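Class I phosphodiesterase PDEB1 (Leishmania major, PDB 2R8Q) belongs to the class I phosphodiesterases, with an all-helical catalytic domain that holds a zinc ion and a magnesium ion near bound 3-isobutyl-1-methylxanthine. Local coordinates at residues 30-33 against 34-38; 44-47 against 48-51; 134-137 against 138-141; 173-176 against 177-181; 281-285 against 286-290. One frame throughout, in Å; residues are numbered along the deposited sequence.

Contact 1. Residues 30-33 against 34-38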
loop_
_atom_site.group_PDB
_atom_site.type_symbol
_atom_site.label_atom_id
_atom_site.label_comp_id
_atom_site.label_asym_id
_atom_site.label_seq_id
_atom_site.Cartn_x
_atom_site.Cartn_y
_atom_site.Cartn_z
ATOM N N ILE A 30 14.936 -27.008 16.329
ATOM C CA ILE A 30 16.149 -26.315 16.757
ATOM C C ILE A 30 16.367 -26.479 18.258
ATOM O O ILE A 30 15.503 -26.128 19.064
ATOM C CB ILE A 30 16.081 -24.804 16.436
ATOM C CG1 ILE A 30 16.025 -24.586 14.919
ATOM C CG2 ILE A 30 17.288 -24.090 17.042
ATOM C CD1 ILE A 30 17.291 -24.986 14.174
ATOM N N ASP A 31 17.528 -27.009 18.631
ATOM C CA ASP A 31 17.853 -27.216 20.036
ATOM C C ASP A 31 18.877 -26.198 20.525
ATOM O O ASP A 31 20.036 -26.214 20.110
ATOM C CB ASP A 31 18.375 -28.641 20.246
ATOM C CG ASP A 31 18.825 -28.893 21.672
ATOM O OD1 ASP A 31 18.174 -28.377 22.606
ATOM O OD2 ASP A 31 19.824 -29.620 21.861
ATOM N N PHE A 32 18.438 -25.304 21.404
ATOM C CA PHE A 32 19.319 -24.279 21.951
ATOM C C PHE A 32 19.964 -24.775 23.231
ATOM O O PHE A 32 21.011 -24.273 23.640
ATOM C CB PHE A 32 18.538 -23.002 22.273
ATOM C CG PHE A 32 17.949 -22.329 21.072
ATOM C CD1 PHE A 32 16.573 -22.294 20.886
ATOM C CD2 PHE A 32 18.771 -21.714 20.133
ATOM C CE1 PHE A 32 16.020 -21.654 19.781
ATOM C CE2 PHE A 32 18.229 -21.072 19.025
ATOM C CZ PHE A 32 16.851 -21.042 18.850
ATOM N N GLY A 33 19.331 -25.763 23.856
ATOM C CA GLY A 33 19.840 -26.284 25.107
ATOM C C GLY A 33 19.617 -25.210 26.153
ATOM O O GLY A 33 18.490 -24.757 26.360
ATOM N N GLY A 34 20.692 -24.796 26.808
ATOM C CA GLY A 34 20.594 -23.755 27.813
ATOM C C GLY A 34 21.763 -22.821 27.602
ATOM O O GLY A 34 22.212 -22.135 28.520
ATOM N N ALA A 35 22.252 -22.800 26.366
ATOM C CA ALA A 35 23.394 -21.981 25.994
ATOM C C ALA A 35 23.068 -20.506 25.807
ATOM O O ALA A 35 23.977 -19.679 25.727
ATOM C CB ALA A 35 24.026 -22.532 24.722
ATOM N N TYR A 36 21.783 -20.169 25.736
ATOM C CA TYR A 36 21.399 -18.776 25.538
ATOM C C TYR A 36 20.275 -18.292 26.441
ATOM O O TYR A 36 19.408 -19.064 26.849
ATOM C CB TYR A 36 20.965 -18.538 24.087
ATOM C CG TYR A 36 21.918 -19.065 23.043
ATOM C CD1 TYR A 36 21.812 -20.373 22.569
ATOM C CD2 TYR A 36 22.934 -18.261 22.534
ATOM C CE1 TYR A 36 22.697 -20.865 21.609
ATOM C CE2 TYR A 36 23.824 -18.742 21.576
ATOM C CZ TYR A 36 23.699 -20.042 21.119
ATOM O OH TYR A 36 24.578 -20.513 20.173
ATOM N N ASP A 37 20.304 -17.000 26.743
ATOM C CA ASP A 37 19.267 -16.363 27.546
ATOM C C ASP A 37 18.715 -15.277 26.636
ATOM O O ASP A 37 19.290 -14.196 26.530
ATOM C CB ASP A 37 19.848 -15.723 28.805
ATOM C CG ASP A 37 18.789 -15.025 29.639
ATOM O OD1 ASP A 37 17.611 -15.008 29.219
ATOM O OD2 ASP A 37 19.132 -14.492 30.714
ATOM N N PHE A 38 17.606 -15.576 25.972
ATOM C CA PHE A 38 17.000 -14.629 25.042
ATOM C C PHE A 38 16.459 -13.367 25.711
ATOM O O PHE A 38 16.115 -12.404 25.029
ATOM C CB PHE A 38 15.889 -15.328 24.256
ATOM C CG PHE A 38 16.359 -16.538 23.489
ATOM C CD1 PHE A 38 15.522 -17.637 23.319
ATOM C CD2 PHE A 38 17.637 -16.579 22.936
ATOM C CE1 PHE A 38 15.950 -18.760 22.613
ATOM C CE2 PHE A 38 18.074 -17.700 22.227
ATOM C CZ PHE A 38 17.228 -18.792 22.066
HETATM O O HOH W 1 19.111 -21.648 25.409
#
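Phe-38 drives the rim of its ring into the face of Phe-32, and this T-shaped pair is the dense end of the contact. The planes stand 85° apart with centroids 4.9 Å from each other. Phe-38 CZ sits almost over the middle of the Phe-32 ring, 3.7 Å from Phe-32 CG. On the opposite face of Phe-32 lies Ile-30 CG2, so the ring is sandwiched, and Val-62 of helix 55-68 touches both phenylalanines. Flat apolar rings suit a place where the loop leans on that helix. With CG of Phe-32 anti to its carbonyl carbon (chi1 -64°), the ring hangs to the side of the chain where Phe-38 arrives. Tyr-36 crosses Phe-32 at about a right angle and is less intimate, its CD1 coming 4.1 Å from Phe-32 CD2.

Between these rings the chain reverses through a beta turn over residues 32-35, resembling a distorted type II', in the loop joining helix 21-28 to helix 45-51. Glycine fits at Gly-33, where phi is 70°. The closing bond, from Ala-35 N to Phe-32 O, is weak at 3.3 Å.

Here the contact thins out toward solvent, and Gly-33, Gly-34 and Ala-35 are all exposed. One water accepts from Tyr-36 N at 3.1 Å and donates weakly to Gly-33 O. Asp-31 OD1 takes a similarly weak bond from Gly-33 N.

Contact 2. Residues 44-47 against 48-51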
loop_
_atom_site.group_PDB
_atom_site.type_symbol
_atom_site.label_atom_id
_atom_site.label_comp_id
_atom_site.label_asym_id
_atom_site.label_seq_id
_atom_site.Cartn_x
_atom_site.Cartn_y
_atom_site.Cartn_z
ATOM N N ASN A 44 23.720 -12.582 22.011
ATOM C CA ASN A 44 24.366 -12.247 20.746
ATOM C C ASN A 44 23.789 -13.076 19.598
ATOM O O ASN A 44 24.116 -14.253 19.440
ATOM C CB ASN A 44 25.877 -12.491 20.866
ATOM C CG ASN A 44 26.637 -12.108 19.610
ATOM O OD1 ASN A 44 26.052 -11.682 18.616
ATOM N ND2 ASN A 44 27.956 -12.259 19.655
ATOM N N LEU A 45 22.932 -12.453 18.792
ATOM C CA LEU A 45 22.309 -13.146 17.670
ATOM C C LEU A 45 23.321 -13.637 16.637
ATOM O O LEU A 45 23.059 -14.609 15.934
ATOM C CB LEU A 45 21.264 -12.240 16.998
ATOM C CG LEU A 45 20.451 -12.838 15.841
ATOM C CD1 LEU A 45 19.682 -14.075 16.300
ATOM C CD2 LEU A 45 19.481 -11.783 15.321
ATOM N N PHE A 46 24.472 -12.977 16.536
ATOM C CA PHE A 46 25.473 -13.420 15.569
ATOM C C PHE A 46 26.030 -14.783 15.948
ATOM O O PHE A 46 26.403 -15.566 15.077
ATOM C CB PHE A 46 26.618 -12.411 15.445
ATOM C CG PHE A 46 26.243 -11.158 14.711
ATOM C CD1 PHE A 46 25.935 -9.995 15.406
ATOM C CD2 PHE A 46 26.178 -11.147 13.319
ATOM C CE1 PHE A 46 25.566 -8.835 14.729
ATOM C CE2 PHE A 46 25.808 -9.994 12.629
ATOM C CZ PHE A 46 25.503 -8.834 13.337
ATOM N N GLU A 47 26.083 -15.064 17.246
ATOM C CA GLU A 47 26.589 -16.351 17.714
ATOM C C GLU A 47 25.654 -17.450 17.217
ATOM O O GLU A 47 26.103 -18.479 16.711
ATOM C CB GLU A 47 26.651 -16.377 19.239
ATOM C CG GLU A 47 27.408 -17.568 19.800
ATOM C CD GLU A 47 27.252 -17.697 21.300
ATOM O OE1 GLU A 47 27.282 -16.657 21.993
ATOM O OE2 GLU A 47 27.106 -18.839 21.786
ATOM N N VAL A 48 24.352 -17.223 17.367
ATOM C CA VAL A 48 23.351 -18.183 16.915
ATOM C C VAL A 48 23.433 -18.375 15.402
ATOM O O VAL A 48 23.346 -19.497 14.905
ATOM C CB VAL A 48 21.920 -17.715 17.278
ATOM C CG1 VAL A 48 20.889 -18.620 16.622
ATOM C CG2 VAL A 48 21.740 -17.719 18.784
ATOM N N ARG A 49 23.600 -17.278 14.672
ATOM C CA ARG A 49 23.683 -17.338 13.218
ATOM C C ARG A 49 24.892 -18.122 12.728
ATOM O O ARG A 49 24.791 -18.918 11.797
ATOM C CB ARG A 49 23.728 -15.923 12.631
ATOM C CG ARG A 49 22.421 -15.165 12.780
ATOM C CD ARG A 49 22.580 -13.714 12.372
ATOM N NE ARG A 49 22.906 -13.555 10.956
ATOM C CZ ARG A 49 23.080 -12.376 10.366
ATOM N NH1 ARG A 49 22.960 -11.261 11.074
ATOM N NH2 ARG A 49 23.367 -12.307 9.073
ATOM N N GLU A 50 26.031 -17.904 13.372
ATOM C CA GLU A 50 27.260 -18.577 12.979
ATOM C C GLU A 50 27.277 -20.071 13.284
ATOM O O GLU A 50 27.819 -20.857 12.509
ATOM C CB GLU A 50 28.456 -17.908 13.663
ATOM C CG GLU A 50 29.800 -18.518 13.297
ATOM C CD GLU A 50 30.961 -17.842 14.001
ATOM O OE1 GLU A 50 30.995 -17.864 15.252
ATOM O OE2 GLU A 50 31.841 -17.292 13.301
ATOM N N LYS A 51 26.662 -20.466 14.394
ATOM C CA LYS A 51 26.683 -21.865 14.805
ATOM C C LYS A 51 25.643 -22.826 14.233
ATOM O O LYS A 51 25.949 -24.001 14.022
ATOM C CB LYS A 51 26.673 -21.931 16.333
ATOM C CG LYS A 51 27.864 -21.201 16.949
ATOM C CD LYS A 51 27.883 -21.289 18.462
ATOM C CE LYS A 51 29.088 -20.549 19.027
ATOM N NZ LYS A 51 29.187 -20.676 20.509
#
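Phe-46 and Arg-49 run side by side and point the same way, their ring and guanidinium planes only 24° apart. NH1 of Arg-49 comes obliquely to the ring, 3.5 Å from Phe-46 CE2. The bend of the arginine chain at chi3 (64°) helps place its tip next to the phenylalanine, and the same guanidinium makes a cation-pi contact with Tyr-103. An aromatic ring suits position 46, where it also meets Trp-268 edge-to-face and packs on Thr-264 and Met-267 of helix 262-285.

A quite different orientation holds Glu-47 and Lys-51. These two chains slant across each other, and Lys-51 NZ reaches Glu-47 OE2 at 3.1 Å in a salt bridge, arriving from above the carboxylate plane. The methylenes pack as well, Lys-51 CE lying 3.5 Å from Glu-47 CG. Opposite charges four residues apart are well matched to helix 45-51, whose turns bring such chains to the same side; the backbone bond from Lys-51 N to Glu-47 O, at 3.1 Å, runs between the same two residues.

Asn-44 is the N-cap of this helix. Its OD1 accepts from Phe-46 N at 2.9 Å, with the donor standing above the amide's carbonyl plane, and also lies at the edge of the Phe-46 ring. Leu-45 and Val-48 are buried, and Leu-45 packs inward on Tyr-103 and Val-106 of helix 102-118, with its CG 4.2 Å from Arg-49 CD.

Contact 3. Residues 134-137 against 138-141. With ZN (zinc ion), chain C; MG (magnesium ion), chain D.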
loop_
_atom_site.group_PDB
_atom_site.type_symbol
_atom_site.label_atom_id
_atom_site.label_comp_id
_atom_site.label_asym_id
_atom_site.label_seq_id
_atom_site.Cartn_x
_atom_site.Cartn_y
_atom_site.Cartn_z
ATOM N N LEU A 134 6.069 -5.926 20.855
ATOM C CA LEU A 134 6.941 -7.031 20.471
ATOM C C LEU A 134 6.559 -7.619 19.115
ATOM O O LEU A 134 7.433 -7.959 18.314
ATOM C CB LEU A 134 6.925 -8.111 21.559
ATOM C CG LEU A 134 7.564 -7.638 22.870
ATOM C CD1 LEU A 134 7.302 -8.652 23.976
ATOM C CD2 LEU A 134 9.064 -7.447 22.670
ATOM N N VAL A 135 5.258 -7.732 18.860
ATOM C CA VAL A 135 4.768 -8.254 17.593
ATOM C C VAL A 135 5.141 -7.280 16.476
ATOM O O VAL A 135 5.583 -7.686 15.403
ATOM C CB VAL A 135 3.228 -8.424 17.628
ATOM C CG1 VAL A 135 2.681 -8.640 16.219
ATOM C CG2 VAL A 135 2.867 -9.598 18.528
ATOM N N THR A 136 4.968 -5.988 16.746
ATOM C CA THR A 136 5.273 -4.951 15.767
ATOM C C THR A 136 6.730 -5.001 15.315
ATOM O O THR A 136 7.037 -4.753 14.149
ATOM C CB THR A 136 4.959 -3.554 16.337
ATOM O OG1 THR A 136 3.561 -3.478 16.641
ATOM C CG2 THR A 136 5.299 -2.466 15.327
ATOM N N ALA A 137 7.633 -5.325 16.232
ATOM C CA ALA A 137 9.041 -5.404 15.871
ATOM C C ALA A 137 9.260 -6.332 14.671
ATOM O O ALA A 137 10.073 -6.045 13.799
ATOM C CB ALA A 137 9.861 -5.889 17.068
ATOM N N LEU A 138 8.519 -7.436 14.615
ATOM C CA LEU A 138 8.683 -8.398 13.531
ATOM C C LEU A 138 8.166 -7.953 12.165
ATOM O O LEU A 138 8.602 -8.477 11.140
ATOM C CB LEU A 138 8.031 -9.735 13.918
ATOM C CG LEU A 138 8.627 -10.408 15.158
ATOM C CD1 LEU A 138 7.807 -11.640 15.525
ATOM C CD2 LEU A 138 10.079 -10.788 14.888
ATOM N N VAL A 139 7.250 -6.990 12.138
ATOM C CA VAL A 139 6.693 -6.524 10.873
ATOM C C VAL A 139 7.197 -5.149 10.457
ATOM O O VAL A 139 6.927 -4.709 9.346
ATOM C CB VAL A 139 5.143 -6.408 10.934
ATOM C CG1 VAL A 139 4.526 -7.717 11.409
ATOM C CG2 VAL A 139 4.745 -5.262 11.855
ATOM N N HIS A 140 7.955 -4.488 11.327
ATOM C CA HIS A 140 8.364 -3.113 11.048
ATOM C C HIS A 140 9.218 -2.778 9.828
ATOM O O HIS A 140 9.298 -1.608 9.455
ATOM C CB HIS A 140 8.963 -2.474 12.316
ATOM C CG HIS A 140 10.452 -2.556 12.407
ATOM N ND1 HIS A 140 11.113 -3.675 12.867
ATOM C CD2 HIS A 140 11.410 -1.652 12.098
ATOM C CE1 HIS A 140 12.415 -3.455 12.837
ATOM N NE2 HIS A 140 12.622 -2.235 12.376
ATOM N N ASP A 141 9.832 -3.778 9.197
ATOM C CA ASP A 141 10.648 -3.543 8.000
ATOM C C ASP A 141 10.297 -4.495 6.850
ATOM O O ASP A 141 11.085 -4.665 5.920
ATOM C CB ASP A 141 12.145 -3.687 8.314
ATOM C CG ASP A 141 12.770 -2.395 8.778
ATOM O OD1 ASP A 141 12.381 -1.336 8.247
ATOM O OD2 ASP A 141 13.661 -2.439 9.655
HETATM ZN ZN ZN C . 14.376 -1.338 11.332
HETATM MG MG MG D . 12.658 0.758 8.731
HETATM O O HOH W 2 13.472 0.533 10.751
HETATM O O HOH W 3 16.113 -0.167 10.408
HETATM O O HOH W 4 11.944 1.151 6.670
HETATM O O HOH W 5 12.500 2.921 9.062
HETATM O O HOH W 6 14.715 1.005 7.943
#
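His-140 folds back onto the last, loosely bonded turn before it, and its side chain bridges that turn and the zinc ion. CB rests 3.5 Å from Thr-136 O, the carbonyl that also accepts from Val-139 N and, weakly, from His-140 N. A chi1 of 95°, off the staggered positions, turns the ring back to Ala-137 O, which CG approaches to 3.8 Å. The next atom, ND1, donates to Ala-137 O at 2.8 Å, almost straight at 174°, with the oxygen lying in the ring plane. Because the hydrogen is spent there, NE2 at the far side of the ring is left to bind the zinc ion, at 2.2 Å. CE1 and CD2 flank that bond. Held at ND1 and at NE2, the imidazole has little freedom to swing or turn over, and Asp-141 CB lies 4.3 Å above one face of it.

Ala-137 offers the ring its backbone carbonyl, while its small CB packs on Cys-109 and Leu-112 of helix 102-118. Thr-136 is buried, its OG1 satisfied by Val-132 O one turn back.

Asp-141 splits its carboxylate between the two metals: OD2 binds the zinc ion at 2.1 Å and OD1 the magnesium ion at 2.2 Å. One water, bound to both ions, forms a second bridge. His-104 and Asp-254 supply the remaining protein ligands of the zinc. The consecutive His-140 and Asp-141 at this two-metal centre are the His-Asp doublet for which the HD superfamily, to which the phosphodiesterases belong, is named.

Contact 4. Residues 173-176 against 177-181; sequences EVHH and CSLAI
Leu-179 lays its branched end over one face of the His-175 imidazole. CG stands 4.3 Å above the ring plane, offset toward the rim, and the methyl CD1 comes 3.6 Å from His-175 NE2. CG of His-175 is anti to the backbone N (chi1 -178°), which leans the outward-pointing ring slightly toward the next turn, and Leu-179 reaches back to it. The backbone bond from Leu-179 N to His-175 O, 3.1 Å, links the same pair one helical turn apart, within helix 171-184.

Ser-178 and Val-174 repeat this spacing on a neighbouring side. Val-174 O accepts from Ser-178 N at 2.9 Å, and Ser-178 OG curls back to 3.0 Å from the same oxygen. Small or slim residues probably suit this side, against which the second subunit packs: Ser-166 of that subunit touches Val-174, and its Leu-162 touches both Cys-177 and Ser-178.

The buried side looks toward the metals. His-176 hydrogen-bonds through ND1 to Leu-142 O, and its own carbonyl receives Ala-180 N at 2.9 Å; the slight CB of Ala-180 sits 3.5 Å from that oxygen. Glu-173, whose side chain is about 4 Å from the magnesium ion, is held by Asn-149 through OE1.

His-175 NE2 is hydrogen-bonded to Asp-143 OD2, so the leucine methyl lies beside a polar atom already provided for. The aspartate would tend to favour a hydrogen on NE2 and may raise the basicity of the ring, while the apolar methyl shields the pair from one side.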
loop_
_atom_site.group_PDB
_atom_site.type_symbol
_atom_site.label_atom_id
_atom_site.label_comp_id
_atom_site.label_asym_id
_atom_site.label_seq_id
_atom_site.Cartn_x
_atom_site.Cartn_y
_atom_site.Cartn_z
ATOM N N GLU A 173 7.859 2.836 5.228
ATOM C CA GLU A 173 7.040 2.547 6.400
ATOM C C GLU A 173 5.562 2.256 6.114
ATOM O O GLU A 173 4.972 1.374 6.739
ATOM C CB GLU A 173 7.200 3.668 7.430
ATOM C CG GLU A 173 8.621 3.782 8.018
ATOM C CD GLU A 173 9.646 4.346 7.042
ATOM O OE1 GLU A 173 9.246 5.070 6.112
ATOM O OE2 GLU A 173 10.857 4.082 7.214
ATOM N N VAL A 174 4.959 2.967 5.168
ATOM C CA VAL A 174 3.564 2.690 4.843
ATOM C C VAL A 174 3.500 1.306 4.194
ATOM O O VAL A 174 2.571 0.535 4.444
ATOM C CB VAL A 174 2.986 3.757 3.885
ATOM C CG1 VAL A 174 1.591 3.342 3.411
ATOM C CG2 VAL A 174 2.909 5.098 4.603
ATOM N N HIS A 175 4.505 0.990 3.378
ATOM C CA HIS A 175 4.581 -0.307 2.711
ATOM C C HIS A 175 4.669 -1.421 3.755
ATOM O O HIS A 175 3.985 -2.440 3.639
ATOM C CB HIS A 175 5.808 -0.353 1.792
ATOM C CG HIS A 175 5.956 -1.633 1.023
ATOM N ND1 HIS A 175 5.038 -2.051 0.083
ATOM C CD2 HIS A 175 6.934 -2.570 1.034
ATOM C CE1 HIS A 175 5.445 -3.189 -0.453
ATOM N NE2 HIS A 175 6.594 -3.525 0.107
ATOM N N HIS A 176 5.498 -1.231 4.782
ATOM C CA HIS A 176 5.629 -2.265 5.813
ATOM C C HIS A 176 4.281 -2.488 6.512
ATOM O O HIS A 176 3.904 -3.625 6.817
ATOM C CB HIS A 176 6.681 -1.884 6.870
ATOM C CG HIS A 176 8.014 -1.490 6.308
ATOM N ND1 HIS A 176 8.656 -2.201 5.314
ATOM C CD2 HIS A 176 8.859 -0.490 6.658
ATOM C CE1 HIS A 176 9.837 -1.654 5.078
ATOM N NE2 HIS A 176 9.985 -0.615 5.881
ATOM N N CYS A 177 3.558 -1.399 6.772
ATOM C CA CYS A 177 2.253 -1.496 7.423
ATOM C C CYS A 177 1.277 -2.272 6.547
ATOM O O CYS A 177 0.523 -3.110 7.035
ATOM C CB CYS A 177 1.676 -0.105 7.695
ATOM S SG CYS A 177 2.476 0.791 9.044
ATOM N N SER A 178 1.294 -1.984 5.250
ATOM C CA SER A 178 0.402 -2.660 4.312
ATOM C C SER A 178 0.628 -4.166 4.313
ATOM O O SER A 178 -0.329 -4.948 4.259
ATOM C CB SER A 178 0.604 -2.103 2.900
ATOM O OG SER A 178 0.295 -0.722 2.858
ATOM N N LEU A 179 1.890 -4.580 4.372
ATOM C CA LEU A 179 2.191 -6.005 4.389
ATOM C C LEU A 179 1.852 -6.629 5.738
ATOM O O LEU A 179 1.487 -7.803 5.811
ATOM C CB LEU A 179 3.660 -6.248 4.042
ATOM C CG LEU A 179 3.994 -5.977 2.573
ATOM C CD1 LEU A 179 5.474 -6.187 2.338
ATOM C CD2 LEU A 179 3.182 -6.909 1.682
ATOM N N ALA A 180 1.972 -5.852 6.811
ATOM C CA ALA A 180 1.637 -6.363 8.134
ATOM C C ALA A 180 0.149 -6.705 8.136
ATOM O O ALA A 180 -0.257 -7.756 8.625
ATOM C CB ALA A 180 1.937 -5.314 9.197
ATOM N N ILE A 181 -0.651 -5.806 7.573
ATOM C CA ILE A 181 -2.095 -6.000 7.491
ATOM C C ILE A 181 -2.417 -7.249 6.676
ATOM O O ILE A 181 -3.304 -8.023 7.036
ATOM C CB ILE A 181 -2.775 -4.753 6.861
ATOM C CG1 ILE A 181 -2.706 -3.591 7.858
ATOM C CG2 ILE A 181 -4.234 -5.068 6.484
ATOM C CD1 ILE A 181 -3.131 -2.241 7.289
#

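Contact 5. Residues 281-285 against 286-290; sequences DMEKE and KGVEV
Glu-283 meets Val-288 and Val-290 with its aliphatic part and Val-288 again with its carbonyl, so two kinds of interaction start from one residue. The apolar one comes from the methylene stem. Glu-283 CB lies 3.5 Å from Val-288 CG2 and 3.7 Å from Val-290 CG2, and the latter methyl also touches Lys-284 CG at 3.6 Å. Val-288 holds CG2 between its backbone N and carbonyl carbon (chi1 -63°), the more crowded place for a methyl, which turns it back onto the helix. Compact, beta-branched valines suit these places, where they meet the aliphatic stems of charged residues.

The charged ends are served from outside. Glu-283 OE2 is hydrogen-bonded to Gln-279 one turn earlier, and Lys-284 NZ forms a salt bridge with Asp-295. Lys-284 thus carries its tip away, whereas Glu-283 OE1 stays beside Val-290 and Glu-289 O; Phe-151 of helix 149-154 packs on Met-282, Glu-283 and Lys-286.

Backbone bonds close the helix end. Val-288 N donates to Glu-283 O at 3.0 Å, nearly straight at 170°, while Gly-287 N reaches Lys-284 O in a weak bond of 3.3 Å. Lys-286 N makes two further weak bonds, to Met-282 O and Glu-283 O. Apolar contact between the residues of the outer bond, Glu-283 and Val-288, often accompanies such an ending. Positive phi at Gly-287 (69°), easy for glycine, with the bonds from Gly-287 N and Val-288 N, is the Schellman motif.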
loop_
_atom_site.group_PDB
_atom_site.type_symbol
_atom_site.label_atom_id
_atom_site.label_comp_id
_atom_site.label_asym_id
_atom_site.label_seq_id
_atom_site.Cartn_x
_atom_site.Cartn_y
_atom_site.Cartn_z
ATOM N N ASP A 281 26.037 1.885 -5.015
ATOM C CA ASP A 281 26.362 1.278 -6.300
ATOM C C ASP A 281 25.170 1.402 -7.243
ATOM O O ASP A 281 25.335 1.681 -8.430
ATOM C CB ASP A 281 26.734 -0.199 -6.138
ATOM C CG ASP A 281 28.030 -0.402 -5.377
ATOM O OD1 ASP A 281 28.862 0.531 -5.347
ATOM O OD2 ASP A 281 28.225 -1.503 -4.820
ATOM N N MET A 282 23.969 1.193 -6.714
ATOM C CA MET A 282 22.763 1.297 -7.531
ATOM C C MET A 282 22.516 2.733 -7.966
ATOM O O MET A 282 22.032 2.976 -9.074
ATOM C CB MET A 282 21.544 0.773 -6.767
ATOM C CG MET A 282 21.522 -0.735 -6.612
ATOM S SD MET A 282 20.027 -1.322 -5.797
ATOM C CE MET A 282 20.549 -1.295 -4.102
ATOM N N GLU A 283 22.841 3.687 -7.097
ATOM C CA GLU A 283 22.651 5.092 -7.428
ATOM C C GLU A 283 23.610 5.501 -8.541
ATOM O O GLU A 283 23.252 6.291 -9.416
ATOM C CB GLU A 283 22.852 5.965 -6.185
ATOM C CG GLU A 283 21.815 5.683 -5.102
ATOM C CD GLU A 283 22.019 6.501 -3.847
ATOM O OE1 GLU A 283 23.185 6.661 -3.425
ATOM O OE2 GLU A 283 21.011 6.965 -3.271
ATOM N N LYS A 284 24.823 4.958 -8.517
ATOM C CA LYS A 284 25.801 5.271 -9.550
ATOM C C LYS A 284 25.313 4.713 -10.881
ATOM O O LYS A 284 25.519 5.317 -11.933
ATOM C CB LYS A 284 27.163 4.665 -9.208
ATOM C CG LYS A 284 27.803 5.258 -7.964
ATOM C CD LYS A 284 29.155 4.633 -7.680
ATOM C CE LYS A 284 29.746 5.179 -6.389
ATOM N NZ LYS A 284 31.091 4.597 -6.113
ATOM N N GLU A 285 24.655 3.559 -10.829
ATOM C CA GLU A 285 24.140 2.929 -12.037
ATOM C C GLU A 285 22.944 3.686 -12.602
ATOM O O GLU A 285 22.662 3.611 -13.797
ATOM C CB GLU A 285 23.749 1.477 -11.750
ATOM C CG GLU A 285 24.925 0.589 -11.376
ATOM C CD GLU A 285 24.521 -0.855 -11.163
ATOM O OE1 GLU A 285 23.989 -1.471 -12.113
ATOM O OE2 GLU A 285 24.737 -1.377 -10.047
ATOM N N LYS A 286 22.243 4.420 -11.743
ATOM C CA LYS A 286 21.084 5.188 -12.180
ATOM C C LYS A 286 21.421 6.656 -12.444
ATOM O O LYS A 286 20.547 7.457 -12.785
ATOM C CB LYS A 286 19.958 5.062 -11.150
ATOM C CG LYS A 286 19.458 3.629 -11.015
ATOM C CD LYS A 286 18.252 3.501 -10.105
ATOM C CE LYS A 286 17.738 2.063 -10.114
ATOM N NZ LYS A 286 16.524 1.872 -9.270
ATOM N N GLY A 287 22.696 7.002 -12.291
ATOM C CA GLY A 287 23.133 8.364 -12.544
ATOM C C GLY A 287 22.672 9.431 -11.568
ATOM O O GLY A 287 22.488 10.584 -11.951
ATOM N N VAL A 288 22.480 9.063 -10.306
ATOM C CA VAL A 288 22.053 10.039 -9.312
ATOM C C VAL A 288 23.139 10.259 -8.268
ATOM O O VAL A 288 24.107 9.504 -8.198
ATOM C CB VAL A 288 20.747 9.607 -8.611
ATOM C CG1 VAL A 288 19.620 9.524 -9.632
ATOM C CG2 VAL A 288 20.940 8.271 -7.917
ATOM N N GLU A 289 22.965 11.300 -7.462
ATOM C CA GLU A 289 23.921 11.658 -6.421
ATOM C C GLU A 289 24.125 10.564 -5.380
ATOM O O GLU A 289 23.172 9.921 -4.939
ATOM C CB GLU A 289 23.468 12.942 -5.723
ATOM C CG GLU A 289 24.318 13.336 -4.523
ATOM C CD GLU A 289 23.799 14.580 -3.829
ATOM O OE1 GLU A 289 23.802 15.660 -4.456
ATOM O OE2 GLU A 289 23.382 14.475 -2.654
ATOM N N VAL A 290 25.381 10.368 -4.994
ATOM C CA VAL A 290 25.739 9.371 -3.991
ATOM C C VAL A 290 26.404 10.096 -2.829
ATOM O O VAL A 290 27.436 10.742 -3.010
ATOM C CB VAL A 290 26.738 8.332 -4.551
ATOM C CG1 VAL A 290 27.081 7.307 -3.483
ATOM C CG2 VAL A 290 26.150 7.649 -5.773
#

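The contacts fall into two touching pairs and one outlier. Contacts 1 and 2 meet through Tyr-36, whose CE2 lies 3.3 Å from Glu-47 OE2 and 3.6 Å from Val-48 CG2, so the loop packs on the helix that follows it. Contacts 3 and 4 form the metal-side pair: His-176 CD2 is 3.0 Å from His-140 O, and Val-139 CB is 3.8 Å from Ala-180 CB, joining the zinc-binding segment to the helix at the subunit interface. The side chains of Phe-46 and His-140 are about 10 and 9 Å from 3-isobutyl-1-methylxanthine. Contact 5 lies apart, its nearest atoms about 14 Å from contacts 3 and 4.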